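Local coordinates for colicin-D (Escherichia coli, PDB 5ZNM), which kills Escherichia coli and closely related bacteria by inhibiting protein synthesis, and is captured here as its central domain together with its C-terminal tRNase domain, at residues L124-L135 / A276-S287; G46-V57 / A60-A70. All blocks are in the same frame, centred on the assembly; numbering follows the deposited sequence.

Contact 1: L124-L135 / A276-S287; sequences LEAMFSLSAQML and AVYVMLNDPLDS
Phe128 and Met280 run side by side in the same direction, and the methionine methyl CE closes on the ring edge, near the ring plane, 3.6 Å from CD2. A bend in Met280 (chi3 -94°) brings CE back toward the neighbouring strand, where it also lies 3.9 Å from Leu130 CD1. Tyr278 continues this face: Leu130 CD1 stands at its ring edge, while Leu135 crosses at about a right angle and sets CD1 3.6 Å from Tyr278 CD2. The phenol OH is hydrogen-bonded to Asp261 and to Gly155 N. Strands 126-131 and 276-281 are antiparallel (157°), adjacent inner strands of a five-stranded sheet, and paired backbone bonds join Phe128 to Met280 and Leu130 to Tyr278. On the face carrying Met127, Ser129, Val279 and Leu281, Met127 passes slantwise over Val279, CG 3.5 Å from CG1. Past the strand end, Asn282 N still donates to Ala126 O, but the return bond is made by its side chain: OD1 accepts from Ala126 N at 2.9 Å, nearly straight at hydrogen (168°) but with the donor above the carbonyl plane, while ND2 donates to Asp283 O. That oxygen also receives Asp286 N from its opposite face, within the type I turn 283-286.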
loop_
_atom_site.group_PDB
_atom_site.type_symbol
_atom_site.label_atom_id
_atom_site.label_comp_id
_atom_site.label_asym_id
_atom_site.label_seq_id
_atom_site.Cartn_x
_atom_site.Cartn_y
_atom_site.Cartn_z
ATOM N N LEU A 124 5.813 -17.530 -19.268
ATOM C CA LEU A 124 5.582 -16.599 -18.168
ATOM C C LEU A 124 5.857 -15.170 -18.628
ATOM O O LEU A 124 6.977 -14.856 -19.045
ATOM C CB LEU A 124 6.479 -16.995 -16.992
ATOM C CG LEU A 124 6.547 -16.290 -15.641
ATOM C CD1 LEU A 124 7.447 -15.057 -15.691
ATOM C CD2 LEU A 124 5.149 -15.944 -15.133
ATOM N N GLU A 125 4.848 -14.305 -18.549
ATOM C CA GLU A 125 5.004 -12.894 -18.881
ATOM C C GLU A 125 4.704 -12.041 -17.650
ATOM O O GLU A 125 4.017 -12.478 -16.722
ATOM C CB GLU A 125 4.101 -12.494 -20.067
ATOM C CG GLU A 125 4.352 -13.339 -21.352
ATOM C CD GLU A 125 3.717 -12.729 -22.609
ATOM O OE1 GLU A 125 3.010 -11.714 -22.498
ATOM O OE2 GLU A 125 3.934 -13.252 -23.716
ATOM N N ALA A 126 5.226 -10.809 -17.648
ATOM C CA ALA A 126 5.159 -9.947 -16.472
ATOM C C ALA A 126 4.947 -8.493 -16.877
ATOM O O ALA A 126 5.305 -8.067 -17.980
ATOM C CB ALA A 126 6.424 -10.060 -15.608
ATOM N N MET A 127 4.402 -7.719 -15.936
ATOM C CA MET A 127 3.948 -6.366 -16.219
ATOM C C MET A 127 4.052 -5.556 -14.936
ATOM O O MET A 127 3.526 -5.969 -13.900
ATOM C CB MET A 127 2.506 -6.375 -16.740
ATOM C CG MET A 127 1.935 -5.002 -17.061
ATOM S SD MET A 127 0.308 -5.130 -17.861
ATOM C CE MET A 127 -0.606 -5.957 -16.567
ATOM N N PHE A 128 4.751 -4.432 -15.007
ATOM C CA PHE A 128 4.989 -3.563 -13.862
ATOM C C PHE A 128 4.475 -2.173 -14.194
ATOM O O PHE A 128 4.697 -1.676 -15.302
ATOM C CB PHE A 128 6.488 -3.507 -13.526
ATOM C CG PHE A 128 6.804 -2.729 -12.275
ATOM C CD1 PHE A 128 6.556 -3.270 -11.022
ATOM C CD2 PHE A 128 7.345 -1.458 -12.352
ATOM C CE1 PHE A 128 6.845 -2.549 -9.864
ATOM C CE2 PHE A 128 7.637 -0.735 -11.192
ATOM C CZ PHE A 128 7.384 -1.281 -9.955
ATOM N N SER A 129 3.771 -1.543 -13.254
ATOM C CA SER A 129 3.134 -0.272 -13.580
ATOM C C SER A 129 3.117 0.638 -12.364
ATOM O O SER A 129 3.025 0.176 -11.223
ATOM C CB SER A 129 1.703 -0.462 -14.100
ATOM O OG SER A 129 0.922 -1.149 -13.141
ATOM N N LEU A 130 3.215 1.940 -12.629
ATOM C CA LEU A 130 3.200 2.953 -11.582
ATOM C C LEU A 130 2.838 4.282 -12.217
ATOM O O LEU A 130 2.825 4.419 -13.440
ATOM C CB LEU A 130 4.547 3.070 -10.858
ATOM C CG LEU A 130 5.900 3.001 -11.584
ATOM C CD1 LEU A 130 5.928 3.668 -12.921
ATOM C CD2 LEU A 130 6.983 3.607 -10.701
ATOM N N SER A 131 2.588 5.275 -11.366
ATOM C CA SER A 131 2.179 6.583 -11.864
ATOM C C SER A 131 3.236 7.163 -12.792
ATOM O O SER A 131 4.436 7.151 -12.487
ATOM C CB SER A 131 1.914 7.533 -10.703
ATOM O OG SER A 131 0.728 7.143 -10.023
ATOM N N ALA A 132 2.785 7.663 -13.937
ATOM C CA ALA A 132 3.713 8.164 -14.940
ATOM C C ALA A 132 4.226 9.547 -14.589
ATOM O O ALA A 132 5.331 9.914 -14.997
ATOM C CB ALA A 132 3.041 8.205 -16.311
ATOM N N GLN A 133 3.434 10.328 -13.851
ATOM C CA GLN A 133 3.802 11.716 -13.599
ATOM C C GLN A 133 5.073 11.809 -12.771
ATOM O O GLN A 133 5.853 12.749 -12.939
ATOM C CB GLN A 133 2.640 12.440 -12.914
ATOM C CG GLN A 133 2.872 13.911 -12.606
ATOM C CD GLN A 133 3.270 14.737 -13.825
ATOM O OE1 GLN A 133 2.660 14.647 -14.898
ATOM N NE2 GLN A 133 4.290 15.570 -13.652
ATOM N N MET A 134 5.322 10.831 -11.904
ATOM C CA MET A 134 6.541 10.879 -11.107
ATOM C C MET A 134 7.791 10.555 -11.915
ATOM O O MET A 134 8.898 10.708 -11.386
ATOM C CB MET A 134 6.441 9.928 -9.913
ATOM C CG MET A 134 6.296 8.467 -10.287
ATOM S SD MET A 134 6.609 7.381 -8.879
ATOM C CE MET A 134 5.213 6.265 -8.984
ATOM N N LEU A 135 7.653 10.111 -13.165
ATOM C CA LEU A 135 8.800 9.839 -14.021
ATOM C C LEU A 135 8.921 10.835 -15.159
ATOM O O LEU A 135 9.743 10.639 -16.059
ATOM C CB LEU A 135 8.715 8.427 -14.591
ATOM C CG LEU A 135 8.230 7.383 -13.594
ATOM C CD1 LEU A 135 8.141 6.048 -14.295
ATOM C CD2 LEU A 135 9.159 7.315 -12.385
ATOM N N ALA A 276 -2.121 9.433 -15.163
ATOM C CA ALA A 276 -1.379 8.663 -16.153
ATOM C C ALA A 276 -0.585 7.556 -15.463
ATOM O O ALA A 276 0.007 7.767 -14.400
ATOM C CB ALA A 276 -0.432 9.570 -16.942
ATOM N N VAL A 277 -0.587 6.377 -16.076
ATOM C CA VAL A 277 0.081 5.190 -15.558
ATOM C C VAL A 277 1.097 4.730 -16.598
ATOM O O VAL A 277 0.749 4.544 -17.769
ATOM C CB VAL A 277 -0.934 4.068 -15.267
ATOM C CG1 VAL A 277 -0.266 2.861 -14.621
ATOM C CG2 VAL A 277 -2.076 4.578 -14.404
ATOM N N TYR A 278 2.338 4.528 -16.169
ATOM C CA TYR A 278 3.397 4.018 -17.033
ATOM C C TYR A 278 3.502 2.517 -16.810
ATOM O O TYR A 278 3.544 2.063 -15.664
ATOM C CB TYR A 278 4.720 4.730 -16.736
ATOM C CG TYR A 278 5.919 4.196 -17.498
ATOM C CD1 TYR A 278 5.926 4.142 -18.889
ATOM C CD2 TYR A 278 7.056 3.768 -16.823
ATOM C CE1 TYR A 278 7.024 3.667 -19.584
ATOM C CE2 TYR A 278 8.171 3.276 -17.517
ATOM C CZ TYR A 278 8.141 3.232 -18.893
ATOM O OH TYR A 278 9.231 2.760 -19.579
ATOM N N VAL A 279 3.507 1.749 -17.898
ATOM C CA VAL A 279 3.411 0.299 -17.835
ATOM C C VAL A 279 4.581 -0.302 -18.611
ATOM O O VAL A 279 4.905 0.155 -19.715
ATOM C CB VAL A 279 2.059 -0.187 -18.394
ATOM C CG1 VAL A 279 1.953 -1.698 -18.284
ATOM C CG2 VAL A 279 0.897 0.496 -17.645
ATOM N N MET A 280 5.231 -1.304 -18.023
ATOM C CA MET A 280 6.424 -1.922 -18.604
ATOM C C MET A 280 6.218 -3.424 -18.655
ATOM O O MET A 280 5.722 -4.019 -17.695
ATOM C CB MET A 280 7.694 -1.617 -17.775
ATOM C CG MET A 280 8.067 -0.155 -17.676
ATOM S SD MET A 280 8.910 0.259 -16.133
ATOM C CE MET A 280 7.572 0.811 -15.078
ATOM N N LEU A 281 6.609 -4.039 -19.767
ATOM C CA LEU A 281 6.430 -5.466 -19.950
ATOM C C LEU A 281 7.788 -6.148 -20.064
ATOM O O LEU A 281 8.823 -5.501 -20.239
ATOM C CB LEU A 281 5.570 -5.777 -21.184
ATOM C CG LEU A 281 4.068 -5.947 -20.923
ATOM C CD1 LEU A 281 3.412 -4.610 -20.760
ATOM C CD2 LEU A 281 3.387 -6.743 -22.030
ATOM N N ASN A 282 7.779 -7.465 -19.900
ATOM C CA ASN A 282 9.014 -8.218 -20.075
ATOM C C ASN A 282 9.488 -8.139 -21.520
ATOM O O ASN A 282 8.689 -8.076 -22.465
ATOM C CB ASN A 282 8.821 -9.692 -19.687
ATOM C CG ASN A 282 7.742 -10.369 -20.496
ATOM O OD1 ASN A 282 6.551 -10.199 -20.211
ATOM N ND2 ASN A 282 8.142 -11.144 -21.514
ATOM N N ASP A 283 10.806 -8.143 -21.677
ATOM C CA ASP A 283 11.416 -8.413 -22.972
ATOM C C ASP A 283 10.818 -9.688 -23.570
ATOM O O ASP A 283 10.651 -10.680 -22.854
ATOM C CB ASP A 283 12.930 -8.573 -22.791
ATOM C CG ASP A 283 13.692 -8.607 -24.110
ATOM O OD1 ASP A 283 13.480 -9.538 -24.917
ATOM O OD2 ASP A 283 14.539 -7.714 -24.321
ATOM N N PRO A 284 10.482 -9.708 -24.873
ATOM C CA PRO A 284 9.925 -10.935 -25.466
ATOM C C PRO A 284 10.789 -12.158 -25.227
ATOM O O PRO A 284 10.274 -13.282 -25.174
ATOM C CB PRO A 284 9.850 -10.598 -26.963
ATOM C CG PRO A 284 9.786 -9.132 -27.019
ATOM C CD PRO A 284 10.548 -8.606 -25.849
ATOM N N LEU A 285 12.091 -11.973 -25.049
ATOM C CA LEU A 285 12.994 -13.107 -24.901
ATOM C C LEU A 285 13.200 -13.506 -23.451
ATOM O O LEU A 285 13.898 -14.493 -23.194
ATOM C CB LEU A 285 14.351 -12.794 -25.540
ATOM C CG LEU A 285 14.382 -12.622 -27.066
ATOM C CD1 LEU A 285 15.754 -12.115 -27.514
ATOM C CD2 LEU A 285 14.010 -13.927 -27.792
ATOM N N ASP A 286 12.623 -12.765 -22.504
ATOM C CA ASP A 286 12.741 -13.066 -21.081
ATOM C C ASP A 286 11.364 -13.500 -20.597
ATOM O O ASP A 286 10.505 -12.662 -20.310
ATOM C CB ASP A 286 13.264 -11.860 -20.305
ATOM C CG ASP A 286 14.731 -11.601 -20.570
ATOM O OD1 ASP A 286 15.151 -11.721 -21.735
ATOM O OD2 ASP A 286 15.469 -11.288 -19.620
ATOM N N SER A 287 11.180 -14.811 -20.474
ATOM C CA SER A 287 9.857 -15.394 -20.295
ATOM C C SER A 287 9.823 -16.471 -19.216
ATOM O O SER A 287 8.906 -17.302 -19.221
ATOM C CB SER A 287 9.367 -16.013 -21.607
ATOM O OG SER A 287 10.203 -17.115 -21.959
HETATM O O HOH W 1 9.278 -12.946 -17.311
HETATM O O HOH W 2 0.688 10.001 -12.916
#

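Contact 2: G46-V57 / A60-A70; sequences GALVLNNTASSV and AMTGTGVWTAA
Ala60 sets its CB 3.7 Å from Val49 O. Thr62 reaches the start of the other segment with its methyl: CG2 is anti to the carbonyl carbon and lies 3.7 Å from Gly46 O and 3.9 Å from Leu48 CD2, whereas OG1 accepts from Glu125 N. A water joins Gly63 N to Ala47 O. The chain turns tightly from Met61 to Thr64, closed by Thr64 N to Met61 O, and at the base Thr64 and Gly65 together face Met61 as a classic beta bulge. Val66 splits its branches, CG2 approaching Val49 O at 3.4 Å and CG1 meeting Asn51 ND2 as the side chains pass antiparallel. Thr68 divides likewise: its methyl packs on Ser56 CB, and OG1, 2.7 Å from a water, shares it with Asn51 ND2 and Thr53 OG1; Asn51 OD1 bonds Thr232, and Thr53 OG1 the backbone N of Gln216. At Ala69 contact becomes strand pairing, Val57 N to Ala69 O and Ala69 N to Val57 O both 2.8 Å, in the hairpin of strands 56-61 and 65-71. Strand 49-51, in another sheet beside strand 207-212, crosses 65-70 at 32°, axes 7.9 Å apart; at Ala70 the hairpin sheet continues into the second subunit.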
loop_
_atom_site.group_PDB
_atom_site.type_symbol
_atom_site.label_atom_id
_atom_site.label_comp_id
_atom_site.label_asym_id
_atom_site.label_seq_id
_atom_site.Cartn_x
_atom_site.Cartn_y
_atom_site.Cartn_z
ATOM N N GLY A 46 -2.929 -17.160 -19.493
ATOM C CA GLY A 46 -1.989 -16.155 -19.958
ATOM C C GLY A 46 -2.483 -14.724 -19.840
ATOM O O GLY A 46 -1.974 -13.829 -20.525
ATOM N N ALA A 47 -3.468 -14.490 -18.975
ATOM C CA ALA A 47 -4.016 -13.149 -18.817
ATOM C C ALA A 47 -3.059 -12.267 -18.026
ATOM O O ALA A 47 -2.472 -12.694 -17.029
ATOM C CB ALA A 47 -5.372 -13.202 -18.113
ATOM N N LEU A 48 -2.889 -11.033 -18.493
ATOM C CA LEU A 48 -2.212 -9.976 -17.751
ATOM C C LEU A 48 -3.246 -8.907 -17.452
ATOM O O LEU A 48 -3.879 -8.385 -18.376
ATOM C CB LEU A 48 -1.064 -9.370 -18.553
ATOM C CG LEU A 48 0.240 -10.141 -18.710
ATOM C CD1 LEU A 48 1.073 -9.411 -19.749
ATOM C CD2 LEU A 48 0.973 -10.205 -17.371
ATOM N N VAL A 49 -3.420 -8.579 -16.174
ATOM C CA VAL A 49 -4.459 -7.646 -15.760
ATOM C C VAL A 49 -3.823 -6.439 -15.082
ATOM O O VAL A 49 -2.968 -6.586 -14.193
ATOM C CB VAL A 49 -5.481 -8.314 -14.822
ATOM C CG1 VAL A 49 -6.621 -7.329 -14.462
ATOM C CG2 VAL A 49 -6.006 -9.595 -15.446
ATOM N N LEU A 50 -4.243 -5.254 -15.518
ATOM C CA LEU A 50 -4.061 -3.995 -14.812
ATOM C C LEU A 50 -5.313 -3.692 -13.997
ATOM O O LEU A 50 -6.433 -3.806 -14.506
ATOM C CB LEU A 50 -3.821 -2.849 -15.798
ATOM C CG LEU A 50 -2.525 -2.837 -16.590
ATOM C CD1 LEU A 50 -2.668 -1.970 -17.835
ATOM C CD2 LEU A 50 -1.408 -2.329 -15.672
ATOM N N ASN A 51 -5.133 -3.294 -12.747
ATOM C CA ASN A 51 -6.247 -2.819 -11.944
ATOM C C ASN A 51 -6.261 -1.298 -11.964
ATOM O O ASN A 51 -5.204 -0.663 -11.950
ATOM C CB ASN A 51 -6.150 -3.337 -10.508
ATOM C CG ASN A 51 -6.421 -4.819 -10.411
ATOM O OD1 ASN A 51 -7.095 -5.394 -11.276
ATOM N ND2 ASN A 51 -5.907 -5.453 -9.349
ATOM N N ASN A 52 -7.457 -0.702 -11.994
ATOM C CA ASN A 52 -7.544 0.751 -11.926
ATOM C C ASN A 52 -7.610 1.264 -10.481
ATOM O O ASN A 52 -8.300 2.239 -10.197
ATOM C CB ASN A 52 -8.726 1.264 -12.755
ATOM C CG ASN A 52 -8.388 1.398 -14.243
ATOM O OD1 ASN A 52 -9.220 1.825 -15.053
ATOM N ND2 ASN A 52 -7.171 1.041 -14.604
ATOM N N THR A 53 -6.907 0.607 -9.567
ATOM C CA THR A 53 -6.644 1.140 -8.236
ATOM C C THR A 53 -5.791 2.402 -8.335
ATOM O O THR A 53 -4.647 2.348 -8.787
ATOM C CB THR A 53 -5.909 0.074 -7.426
ATOM O OG1 THR A 53 -6.594 -1.179 -7.585
ATOM C CG2 THR A 53 -5.847 0.462 -5.949
ATOM N N ALA A 54 -6.332 3.539 -7.913
ATOM C CA ALA A 54 -5.654 4.797 -8.205
ATOM C C ALA A 54 -4.365 4.930 -7.401
ATOM O O ALA A 54 -4.284 4.495 -6.246
ATOM C CB ALA A 54 -6.573 5.981 -7.913
ATOM N N SER A 55 -3.355 5.543 -8.025
ATOM C CA SER A 55 -2.092 5.871 -7.361
ATOM C C SER A 55 -1.371 4.628 -6.852
ATOM O O SER A 55 -0.715 4.661 -5.818
ATOM C CB SER A 55 -2.307 6.860 -6.208
ATOM O OG SER A 55 -2.800 8.099 -6.703
ATOM N N SER A 56 -1.485 3.514 -7.562
ATOM C CA SER A 56 -0.935 2.261 -7.077
ATOM C C SER A 56 0.255 1.836 -7.930
ATOM O O SER A 56 0.401 2.235 -9.083
ATOM C CB SER A 56 -2.012 1.166 -7.074
ATOM O OG SER A 56 -2.463 0.870 -8.399
ATOM N N VAL A 57 1.122 1.039 -7.323
ATOM C CA VAL A 57 2.171 0.308 -8.034
ATOM C C VAL A 57 1.720 -1.137 -8.139
ATOM O O VAL A 57 1.221 -1.710 -7.162
ATOM C CB VAL A 57 3.521 0.412 -7.297
ATOM C CG1 VAL A 57 4.603 -0.410 -8.026
ATOM C CG2 VAL A 57 3.943 1.871 -7.150
ATOM N N ALA A 60 2.193 -7.677 -12.172
ATOM C CA ALA A 60 1.364 -8.801 -12.571
ATOM C C ALA A 60 2.233 -9.825 -13.277
ATOM O O ALA A 60 3.152 -9.468 -14.021
ATOM C CB ALA A 60 0.205 -8.355 -13.480
ATOM N N MET A 61 1.952 -11.094 -13.019
ATOM C CA MET A 61 2.658 -12.198 -13.655
ATOM C C MET A 61 1.623 -13.226 -14.091
ATOM O O MET A 61 0.737 -13.578 -13.306
ATOM C CB MET A 61 3.678 -12.810 -12.691
ATOM C CG MET A 61 4.717 -11.813 -12.165
ATOM S SD MET A 61 5.115 -11.998 -10.396
ATOM C CE MET A 61 3.632 -11.315 -9.638
ATOM N N THR A 62 1.711 -13.680 -15.344
ATOM C CA THR A 62 0.779 -14.700 -15.819
ATOM C C THR A 62 0.781 -15.899 -14.877
ATOM O O THR A 62 1.834 -16.345 -14.407
ATOM C CB THR A 62 1.135 -15.146 -17.240
ATOM O OG1 THR A 62 2.500 -15.567 -17.278
ATOM C CG2 THR A 62 0.936 -14.002 -18.235
ATOM N N GLY A 63 -0.418 -16.384 -14.558
ATOM C CA GLY A 63 -0.580 -17.551 -13.720
ATOM C C GLY A 63 -0.469 -17.334 -12.223
ATOM O O GLY A 63 -0.719 -18.280 -11.465
ATOM N N THR A 64 -0.078 -16.136 -11.756
ATOM C CA THR A 64 0.023 -15.912 -10.316
ATOM C C THR A 64 -0.542 -14.567 -9.860
ATOM O O THR A 64 -0.213 -14.124 -8.760
ATOM C CB THR A 64 1.474 -15.998 -9.813
ATOM O OG1 THR A 64 2.233 -14.909 -10.346
ATOM C CG2 THR A 64 2.125 -17.318 -10.214
ATOM N N GLY A 65 -1.343 -13.890 -10.665
ATOM C CA GLY A 65 -2.089 -12.740 -10.163
ATOM C C GLY A 65 -1.331 -11.421 -10.113
ATOM O O GLY A 65 -0.224 -11.254 -10.637
ATOM N N VAL A 66 -1.965 -10.460 -9.438
ATOM C CA VAL A 66 -1.502 -9.079 -9.370
ATOM C C VAL A 66 -1.096 -8.756 -7.938
ATOM O O VAL A 66 -1.855 -9.011 -6.996
ATOM C CB VAL A 66 -2.591 -8.104 -9.852
ATOM C CG1 VAL A 66 -2.132 -6.661 -9.672
ATOM C CG2 VAL A 66 -2.928 -8.400 -11.313
ATOM N N TRP A 67 0.100 -8.196 -7.786
ATOM C CA TRP A 67 0.556 -7.593 -6.542
ATOM C C TRP A 67 0.346 -6.083 -6.620
ATOM O O TRP A 67 0.697 -5.464 -7.627
ATOM C CB TRP A 67 2.035 -7.918 -6.330
ATOM C CG TRP A 67 2.679 -7.334 -5.090
ATOM C CD1 TRP A 67 2.761 -7.913 -3.866
ATOM C CD2 TRP A 67 3.377 -6.088 -4.997
ATOM N NE1 TRP A 67 3.465 -7.102 -3.005
ATOM C CE2 TRP A 67 3.852 -5.974 -3.678
ATOM C CE3 TRP A 67 3.643 -5.056 -5.904
ATOM C CZ2 TRP A 67 4.566 -4.863 -3.235
ATOM C CZ3 TRP A 67 4.362 -3.961 -5.471
ATOM C CH2 TRP A 67 4.820 -3.872 -4.141
ATOM N N THR A 68 -0.213 -5.495 -5.559
ATOM C CA THR A 68 -0.551 -4.076 -5.516
ATOM C C THR A 68 0.112 -3.412 -4.311
ATOM O O THR A 68 0.168 -3.993 -3.221
ATOM C CB THR A 68 -2.083 -3.885 -5.422
ATOM O OG1 THR A 68 -2.715 -4.483 -6.564
ATOM C CG2 THR A 68 -2.439 -2.418 -5.374
ATOM N N ALA A 69 0.630 -2.205 -4.506
ATOM C CA ALA A 69 1.072 -1.378 -3.388
ATOM C C ALA A 69 0.478 0.007 -3.555
ATOM O O ALA A 69 0.580 0.599 -4.633
ATOM C CB ALA A 69 2.591 -1.284 -3.308
ATOM N N ALA A 70 -0.150 0.517 -2.499
ATOM C CA ALA A 70 -0.694 1.860 -2.519
ATOM C C ALA A 70 -0.477 2.493 -1.154
ATOM O O ALA A 70 -0.338 1.799 -0.145
ATOM C CB ALA A 70 -2.188 1.867 -2.895
HETATM O O HOH W 3 -2.810 -15.201 -15.665
HETATM O O HOH W 4 -5.084 -3.404 -7.282
#

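Overall arrangement
Contact 2 closes before contact 1 opens along the chain, and their centres lie 11 Å apart. Both draw on one five-stranded antiparallel sheet, ordered 65-71, 56-61, 126-131, 274-281, 262-267: contact 2 supplies the hairpin at one outer side, contact 1 the two strands that follow. Their shared seam is the pairing of 56-61 with 126-131, where Met127 O and Ala60 N are 2.8 Å apart; it runs one residue past the strand ends, Glu125 O lying 2.9 Å from Thr62 N, both probable hydrogen bonds. Met127 CE also packs on Val49 O, linking the sheet to strand 49-51 of the neighbouring mixed sheet. Strands more than 200 residues apart in sequence, 56-61 and 274-281, thus flank the single strand 126-131.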